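Local coordinates for cellulose binding protein (Clavibacter michiganensis, PDB 4JJO) that is the expansin part of a larger cellulase-family protein, a two-domain module that probably binds cell-wall polysaccharide and loosens the plant wall, at residues T50-T55 with V61-A66; S39-G44 with I97-V102. All coordinates share one frame; numbering follows the deposited sequence.

Contact 1: residues T50-T55 with V61-A66; sequences TFLDVT and VRVQVA
R62 takes hold of D53 from the side: its NE reaches OD1 at 2.9 Å and its NH2 reaches OD2 at the same separation, each oxygen being met on its syn side. Both N-H bonds run close to straight, and the carboxylate lies at the edge of the guanidinium, its plane turned 30° from that of the arginine. The arginine gets there by leaving its backbone with CG anti to N (chi1 179°) and bending at chi3, which brings the NE and NH2 edge of the head alongside the carboxylate. Two bonds across a non-hydrogen-bonded pair fix the rotation of both groups.

Next along that face, the F51 ring lies against Q64. The CB of Q64 comes within 3.7 Å of CE1, CG sits above the same ring face toward the rim, and CA makes an off-centre CH-pi contact. Q64 is extended beyond CG, its amide only 18° off the ring plane, while the CG of R62 meets F51 CD1 obliquely.

L52, V54, V61 and V63 occupy the other face. V63 CG2, set between its backbone N and carbonyl carbon, touches V54 CG2 and L52 CB, both at 3.9 Å, and V65 CG2 packs on L52 CG at 3.9 Å. V35 of strand 34-38 and L87 and A83 of helix 81-87 continue this apolar layer. Paired backbone bonds join L52 with V63 and V54 with V61, and V65 N adds one to T50 O. This is an antiparallel beta hairpin within the double-psi beta-barrel domain of the expansin, its L52, V54 and V63 side buried against strand 34-38 and helix 81-87.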
ATOM      1  N   THR A  50      -2.108  -2.641  -2.288  1.00 17.15           N
ATOM      2  CA  THR A  50      -2.986  -3.514  -3.056  1.00 16.85           C
ATOM      3  C   THR A  50      -3.170  -4.840  -2.331  1.00 16.30           C
ATOM      4  O   THR A  50      -2.467  -5.139  -1.367  1.00 15.99           O
ATOM      5  CB  THR A  50      -2.455  -3.784  -4.481  1.00 17.29           C
ATOM      6  OG1 THR A  50      -1.258  -4.573  -4.418  1.00 17.02           O
ATOM      7  CG2 THR A  50      -2.185  -2.480  -5.216  1.00 18.24           C
ATOM      8  N   PHE A  51      -4.122  -5.632  -2.804  1.00 15.69           N
ATOM      9  CA  PHE A  51      -4.456  -6.888  -2.153  1.00 17.11           C
ATOM     10  C   PHE A  51      -4.375  -8.049  -3.127  1.00 16.33           C
ATOM     11  O   PHE A  51      -4.724  -7.917  -4.300  1.00 17.13           O
ATOM     12  CB  PHE A  51      -5.861  -6.808  -1.553  1.00 19.05           C
ATOM     13  CG  PHE A  51      -5.957  -5.909  -0.353  1.00 20.08           C
ATOM     14  CD1 PHE A  51      -5.996  -6.438   0.925  1.00 21.32           C
ATOM     15  CD2 PHE A  51      -5.996  -4.535  -0.502  1.00 21.65           C
ATOM     16  CE1 PHE A  51      -6.080  -5.614   2.031  1.00 22.64           C
ATOM     17  CE2 PHE A  51      -6.079  -3.704   0.600  1.00 23.16           C
ATOM     18  CZ  PHE A  51      -6.121  -4.245   1.869  1.00 23.51           C
ATOM     19  N   LEU A  52      -3.897  -9.186  -2.630  1.00 15.44           N
ATOM     20  CA  LEU A  52      -3.867 -10.418  -3.400  1.00 14.40           C
ATOM     21  C   LEU A  52      -4.847 -11.412  -2.799  1.00 15.00           C
ATOM     22  O   LEU A  52      -4.912 -11.556  -1.579  1.00 14.35           O
ATOM     23  CB  LEU A  52      -2.471 -11.047  -3.366  1.00 14.63           C
ATOM     24  CG  LEU A  52      -1.272 -10.174  -3.728  1.00 14.98           C
ATOM     25  CD1 LEU A  52       0.017 -10.978  -3.576  1.00 14.56           C
ATOM     26  CD2 LEU A  52      -1.406  -9.633  -5.133  1.00 15.37           C
ATOM     27  N   ASP A  53      -5.613 -12.088  -3.649  1.00 15.45           N
ATOM     28  CA  ASP A  53      -6.352 -13.266  -3.214  1.00 17.15           C
ATOM     29  C   ASP A  53      -5.521 -14.490  -3.553  1.00 16.64           C
ATOM     30  O   ASP A  53      -5.337 -14.822  -4.723  1.00 17.27           O
ATOM     31  CB  ASP A  53      -7.731 -13.349  -3.872  1.00 18.60           C
ATOM     32  CG  ASP A  53      -8.781 -12.571  -3.112  1.00 20.78           C
ATOM     33  OD1 ASP A  53      -8.526 -12.232  -1.938  1.00 21.14           O
ATOM     34  OD2 ASP A  53      -9.861 -12.302  -3.679  1.00 22.45           O
ATOM     35  N   VAL A  54      -5.015 -15.149  -2.515  1.00 16.15           N
ATOM     36  CA  VAL A  54      -4.094 -16.265  -2.675  1.00 15.92           C
ATOM     37  C   VAL A  54      -4.806 -17.583  -2.415  1.00 16.60           C
ATOM     38  O   VAL A  54      -5.384 -17.781  -1.347  1.00 16.16           O
ATOM     39  CB  VAL A  54      -2.914 -16.145  -1.695  1.00 16.38           C
ATOM     40  CG1 VAL A  54      -1.912 -17.257  -1.932  1.00 17.14           C
ATOM     41  CG2 VAL A  54      -2.246 -14.786  -1.834  1.00 15.66           C
ATOM     42  N   THR A  55      -4.758 -18.481  -3.395  1.00 16.97           N
ATOM     43  CA  THR A  55      -5.355 -19.800  -3.255  1.00 18.20           C
ATOM     44  C   THR A  55      -4.277 -20.841  -2.981  1.00 17.87           C
ATOM     45  O   THR A  55      -3.330 -20.995  -3.753  1.00 17.87           O
ATOM     46  CB  THR A  55      -6.133 -20.207  -4.517  1.00 18.62           C
ATOM     47  OG1 THR A  55      -7.208 -19.285  -4.734  1.00 19.10           O
ATOM     48  CG2 THR A  55      -6.698 -21.611  -4.365  1.00 19.16           C
ATOM     49  N   VAL A  61      -7.181 -16.972   0.889  1.00 20.97           N
ATOM     50  CA  VAL A  61      -7.096 -15.868   1.836  1.00 21.38           C
ATOM     51  C   VAL A  61      -6.683 -14.590   1.116  1.00 19.09           C
ATOM     52  O   VAL A  61      -5.967 -14.631   0.116  1.00 17.89           O
ATOM     53  CB  VAL A  61      -6.085 -16.166   2.959  1.00 22.32           C
ATOM     54  CG1 VAL A  61      -4.667 -16.196   2.410  1.00 20.21           C
ATOM     55  CG2 VAL A  61      -6.208 -15.139   4.073  1.00 24.22           C
ATOM     56  N   ARG A  62      -7.145 -13.456   1.631  1.00 18.51           N
ATOM     57  CA  ARG A  62      -6.793 -12.160   1.071  1.00 18.10           C
ATOM     58  C   ARG A  62      -5.693 -11.523   1.908  1.00 17.23           C
ATOM     59  O   ARG A  62      -5.790 -11.474   3.133  1.00 18.22           O
ATOM     60  CB  ARG A  62      -8.021 -11.254   1.033  1.00 20.02           C
ATOM     61  CG  ARG A  62      -7.754  -9.860   0.490  1.00 19.91           C
ATOM     62  CD  ARG A  62      -9.054  -9.152   0.136  1.00 21.71           C
ATOM     63  NE  ARG A  62      -9.738  -9.818  -0.968  1.00 21.38           N
ATOM     64  CZ  ARG A  62     -10.832  -9.359  -1.565  1.00 21.90           C
ATOM     65  NH1 ARG A  62     -11.386  -8.220  -1.176  1.00 22.49           N
ATOM     66  NH2 ARG A  62     -11.372 -10.045  -2.562  1.00 22.06           N
ATOM     67  N   VAL A  63      -4.643 -11.049   1.242  1.00 15.94           N
ATOM     68  CA  VAL A  63      -3.517 -10.437   1.936  1.00 16.49           C
ATOM     69  C   VAL A  63      -3.184  -9.059   1.370  1.00 17.14           C
ATOM     70  O   VAL A  63      -3.315  -8.816   0.170  1.00 16.57           O
ATOM     71  CB  VAL A  63      -2.254 -11.329   1.864  1.00 16.49           C
ATOM     72  CG1 VAL A  63      -2.446 -12.597   2.679  1.00 17.53           C
ATOM     73  CG2 VAL A  63      -1.907 -11.660   0.419  1.00 15.06           C
ATOM     74  N   GLN A  64      -2.761  -8.158   2.252  1.00 17.89           N
ATOM     75  CA  GLN A  64      -2.329  -6.829   1.848  1.00 18.70           C
ATOM     76  C   GLN A  64      -0.851  -6.859   1.477  1.00 17.24           C
ATOM     77  O   GLN A  64      -0.024  -7.372   2.231  1.00 16.78           O
ATOM     78  CB  GLN A  64      -2.554  -5.825   2.983  1.00 21.30           C
ATOM     79  CG  GLN A  64      -2.040  -4.422   2.678  1.00 23.00           C
ATOM     80  CD  GLN A  64      -2.311  -3.413   3.790  1.00 26.75           C
ATOM     81  OE1 GLN A  64      -2.117  -2.212   3.603  1.00 28.37           O
ATOM     82  NE2 GLN A  64      -2.754  -3.892   4.948  1.00 28.66           N
ATOM     83  N   VAL A  65      -0.519  -6.317   0.312  1.00 16.83           N
ATOM     84  CA  VAL A  65       0.876  -6.203  -0.087  1.00 17.22           C
ATOM     85  C   VAL A  65       1.529  -5.132   0.775  1.00 17.60           C
ATOM     86  O   VAL A  65       1.144  -3.964   0.728  1.00 18.35           O
ATOM     87  CB  VAL A  65       1.023  -5.842  -1.573  1.00 17.12           C
ATOM     88  CG1 VAL A  65       2.473  -5.520  -1.893  1.00 17.26           C
ATOM     89  CG2 VAL A  65       0.522  -6.979  -2.452  1.00 16.51           C
ATOM     90  N   ALA A  66       2.519  -5.536   1.563  1.00 16.99           N
ATOM     91  CA  ALA A  66       3.071  -4.669   2.593  1.00 17.74           C
ATOM     92  C   ALA A  66       4.589  -4.575   2.551  1.00 17.77           C
ATOM     93  O   ALA A  66       5.178  -3.772   3.273  1.00 17.85           O
ATOM     94  CB  ALA A  66       2.643  -5.174   3.953  1.00 18.27           C
TER

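Contact 2: residues S39-G44 with I97-V102; sequences SPEYSG and ISYVTV
E41 and Y99 approach from opposite directions, the carboxylate meeting the phenol at its hydroxyl and ring edge; the glutamate comes off the short helix 39-42 and the tyrosine off strand 97-101. Starting at CB of E41, the chain first turns beside its own backbone N, with CG anti to the carbonyl carbon (chi1 -66°), and then runs extended through CG to CD. CB and CG serve as the arm; CD is the first atom to approach the tyrosine, 3.3 Å from Y99 OH. The two oxygens then divide the work. OE1 accepts the hydrogen bond from Y99 OH at 2.7 Å through its syn lone pair, and it also lies 3.4 Å from Y99 CE1, at the edge of the ring and near its plane. OE2 comes within 3.2 Å of Y99 OH without counting as a bond; its hydrogen bonds go to the hydroxyl of S38 and the backbone N of G75.

Carboxylate and ring are nearly coplanar, 22° apart, which suits a phenol bonding along its own plane. On the tyrosine, chi1 of 60° sets CG between the backbone N and the carbonyl carbon, carrying the ring out from the strand toward the helix. T3 of strand 3-10 packs against Y99 as well.

The carboxylate thus has three hydrogen-bond partners, one on OE1 and two on OE2, which hold it against rotation. Y99 acts as donor here, consistent with an ionised glutamate, its negative charge probably stabilised by the phenol and the G75 amide, with the S38 hydroxyl also bonded.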
ATOM      1  N   SER A  39      10.649  -8.323  -6.210  1.00 17.30           N
ATOM      2  CA  SER A  39      10.998  -6.961  -6.585  1.00 18.20           C
ATOM      3  C   SER A  39      10.255  -6.490  -7.833  1.00 17.06           C
ATOM      4  O   SER A  39       9.791  -5.355  -7.871  1.00 16.02           O
ATOM      5  CB  SER A  39      12.509  -6.827  -6.771  1.00 20.07           C
ATOM      6  OG  SER A  39      13.180  -6.969  -5.530  1.00 20.59           O
ATOM      7  N   PRO A  40      10.139  -7.354  -8.857  1.00 17.81           N
ATOM      8  CA  PRO A  40       9.372  -6.956 -10.045  1.00 17.27           C
ATOM      9  C   PRO A  40       7.892  -6.707  -9.751  1.00 16.02           C
ATOM     10  O   PRO A  40       7.288  -5.804 -10.327  1.00 16.01           O
ATOM     11  CB  PRO A  40       9.536  -8.154 -10.989  1.00 18.43           C
ATOM     12  CG  PRO A  40      10.785  -8.821 -10.544  1.00 18.89           C
ATOM     13  CD  PRO A  40      10.821  -8.645  -9.055  1.00 18.28           C
ATOM     14  N   GLU A  41       7.315  -7.507  -8.862  1.00 15.45           N
ATOM     15  CA  GLU A  41       5.912  -7.354  -8.500  1.00 16.02           C
ATOM     16  C   GLU A  41       5.714  -6.194  -7.527  1.00 16.21           C
ATOM     17  O   GLU A  41       4.647  -5.581  -7.494  1.00 17.79           O
ATOM     18  CB  GLU A  41       5.370  -8.658  -7.907  1.00 17.05           C
ATOM     19  CG  GLU A  41       5.320  -9.805  -8.911  1.00 18.27           C
ATOM     20  CD  GLU A  41       4.875 -11.115  -8.295  1.00 18.78           C
ATOM     21  OE1 GLU A  41       3.656 -11.385  -8.294  1.00 20.27           O
ATOM     22  OE2 GLU A  41       5.743 -11.880  -7.826  1.00 17.85           O
ATOM     23  N   TYR A  42       6.746  -5.900  -6.739  1.00 14.75           N
ATOM     24  CA  TYR A  42       6.741  -4.753  -5.838  1.00 15.28           C
ATOM     25  C   TYR A  42       6.680  -3.470  -6.658  1.00 15.56           C
ATOM     26  O   TYR A  42       6.030  -2.496  -6.269  1.00 15.36           O
ATOM     27  CB  TYR A  42       8.002  -4.775  -4.972  1.00 15.00           C
ATOM     28  CG  TYR A  42       8.044  -3.725  -3.882  1.00 15.62           C
ATOM     29  CD1 TYR A  42       7.162  -3.769  -2.816  1.00 15.95           C
ATOM     30  CD2 TYR A  42       8.983  -2.702  -3.910  1.00 16.58           C
ATOM     31  CE1 TYR A  42       7.207  -2.821  -1.813  1.00 16.65           C
ATOM     32  CE2 TYR A  42       9.033  -1.754  -2.913  1.00 17.53           C
ATOM     33  CZ  TYR A  42       8.140  -1.813  -1.870  1.00 17.40           C
ATOM     34  OH  TYR A  42       8.186  -0.871  -0.868  1.00 18.12           O
ATOM     35  N   SER A  43       7.375  -3.479  -7.790  1.00 16.16           N
ATOM     36  CA  SER A  43       7.238  -2.429  -8.793  1.00 17.81           C
ATOM     37  C   SER A  43       7.516  -1.037  -8.230  1.00 17.98           C
ATOM     38  O   SER A  43       6.737  -0.105  -8.436  1.00 18.34           O
ATOM     39  CB  SER A  43       5.831  -2.478  -9.386  1.00 20.09           C
ATOM     40  OG  SER A  43       5.736  -1.696 -10.565  1.00 22.83           O
ATOM     41  N   GLY A  44       8.633  -0.897  -7.526  1.00 17.97           N
ATOM     42  CA  GLY A  44       9.030   0.388  -6.978  1.00 18.17           C
ATOM     43  C   GLY A  44       8.010   0.924  -5.994  1.00 17.27           C
ATOM     44  O   GLY A  44       7.815   2.138  -5.894  1.00 17.84           O
ATOM     45  N   ILE A  97       0.808 -22.355  -4.660  1.00 15.93           N
ATOM     46  CA  ILE A  97      -0.293 -21.408  -4.614  1.00 15.58           C
ATOM     47  C   ILE A  97      -0.602 -20.880  -6.006  1.00 16.94           C
ATOM     48  O   ILE A  97       0.191 -21.038  -6.938  1.00 18.57           O
ATOM     49  CB  ILE A  97       0.041 -20.193  -3.722  1.00 15.18           C
ATOM     50  CG1 ILE A  97       1.268 -19.463  -4.266  1.00 15.28           C
ATOM     51  CG2 ILE A  97       0.289 -20.626  -2.285  1.00 15.62           C
ATOM     52  CD1 ILE A  97       1.442 -18.067  -3.725  1.00 16.47           C
ATOM     53  N   SER A  98      -1.773 -20.271  -6.141  1.00 17.44           N
ATOM     54  CA  SER A  98      -2.079 -19.428  -7.284  1.00 19.39           C
ATOM     55  C   SER A  98      -2.645 -18.129  -6.724  1.00 19.65           C
ATOM     56  O   SER A  98      -3.260 -18.132  -5.658  1.00 18.96           O
ATOM     57  CB  SER A  98      -3.090 -20.101  -8.210  1.00 21.71           C
ATOM     58  OG  SER A  98      -4.383 -20.092  -7.634  1.00 23.02           O
ATOM     59  N   TYR A  99      -2.433 -17.015  -7.413  1.00 14.37           N
ATOM     60  CA  TYR A  99      -2.966 -15.754  -6.909  1.00 14.18           C
ATOM     61  C   TYR A  99      -3.290 -14.722  -7.977  1.00 15.25           C
ATOM     62  O   TYR A  99      -2.775 -14.758  -9.094  1.00 15.69           O
ATOM     63  CB  TYR A  99      -2.036 -15.137  -5.855  1.00 14.20           C
ATOM     64  CG  TYR A  99      -0.633 -14.818  -6.324  1.00 14.77           C
ATOM     65  CD1 TYR A  99      -0.301 -13.543  -6.756  1.00 16.50           C
ATOM     66  CD2 TYR A  99       0.366 -15.784  -6.308  1.00 15.16           C
ATOM     67  CE1 TYR A  99       0.982 -13.238  -7.169  1.00 17.90           C
ATOM     68  CE2 TYR A  99       1.655 -15.489  -6.720  1.00 16.09           C
ATOM     69  CZ  TYR A  99       1.956 -14.213  -7.149  1.00 18.02           C
ATOM     70  OH  TYR A  99       3.234 -13.912  -7.562  1.00 19.92           O
ATOM     71  N   VAL A 100      -4.172 -13.808  -7.598  1.00 16.19           N
ATOM     72  CA  VAL A 100      -4.558 -12.684  -8.435  1.00 17.39           C
ATOM     73  C   VAL A 100      -4.518 -11.419  -7.600  1.00 17.06           C
ATOM     74  O   VAL A 100      -4.675 -11.467  -6.379  1.00 16.12           O
ATOM     75  CB  VAL A 100      -5.992 -12.841  -8.978  1.00 19.35           C
ATOM     76  CG1 VAL A 100      -6.068 -13.972  -9.985  1.00 20.53           C
ATOM     77  CG2 VAL A 100      -6.971 -13.061  -7.832  1.00 19.20           C
ATOM     78  N   THR A 101      -4.302 -10.288  -8.258  1.00 17.78           N
ATOM     79  CA  THR A 101      -4.477  -8.997  -7.614  1.00 18.38           C
ATOM     80  C   THR A 101      -5.958  -8.650  -7.619  1.00 19.48           C
ATOM     81  O   THR A 101      -6.629  -8.762  -8.645  1.00 21.88           O
ATOM     82  CB  THR A 101      -3.687  -7.893  -8.331  1.00 19.98           C
ATOM     83  OG1 THR A 101      -2.283  -8.123  -8.165  1.00 19.45           O
ATOM     84  CG2 THR A 101      -4.037  -6.528  -7.760  1.00 20.24           C
ATOM     85  N   VAL A 102      -6.464  -8.234  -6.465  1.00 18.20           N
ATOM     86  CA  VAL A 102      -7.871  -7.904  -6.321  1.00 18.23           C
ATOM     87  C   VAL A 102      -8.165  -6.535  -6.912  1.00 17.51           C
ATOM     88  O   VAL A 102      -7.472  -5.561  -6.620  1.00 16.47           O
ATOM     89  CB  VAL A 102      -8.290  -7.889  -4.838  1.00 17.90           C
ATOM     90  CG1 VAL A 102      -9.753  -7.495  -4.704  1.00 18.93           C
ATOM     91  CG2 VAL A 102      -8.031  -9.242  -4.192  1.00 17.86           C
TER

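After strands 3-10 and 34-38 the chain enters the short helix 39-42, passes into strand 51-56, turns, and comes back along strand 59-69, so contact 1 closes a short hairpin loop. It then runs through strand 76-80 and helix 81-87 before strand 95-101, where contact 2 closes a much longer loop that encloses the hairpin. Nothing crosses: one loop simply sits within the other. The two meet in the sheet, because strand 51-56 has strand 59-69 on one side and strand 95-101 on the other, with T55 N probably bonded to S98 O. Contact 2 ties helix 39-42 to strand 95-101, and through it to the hairpin.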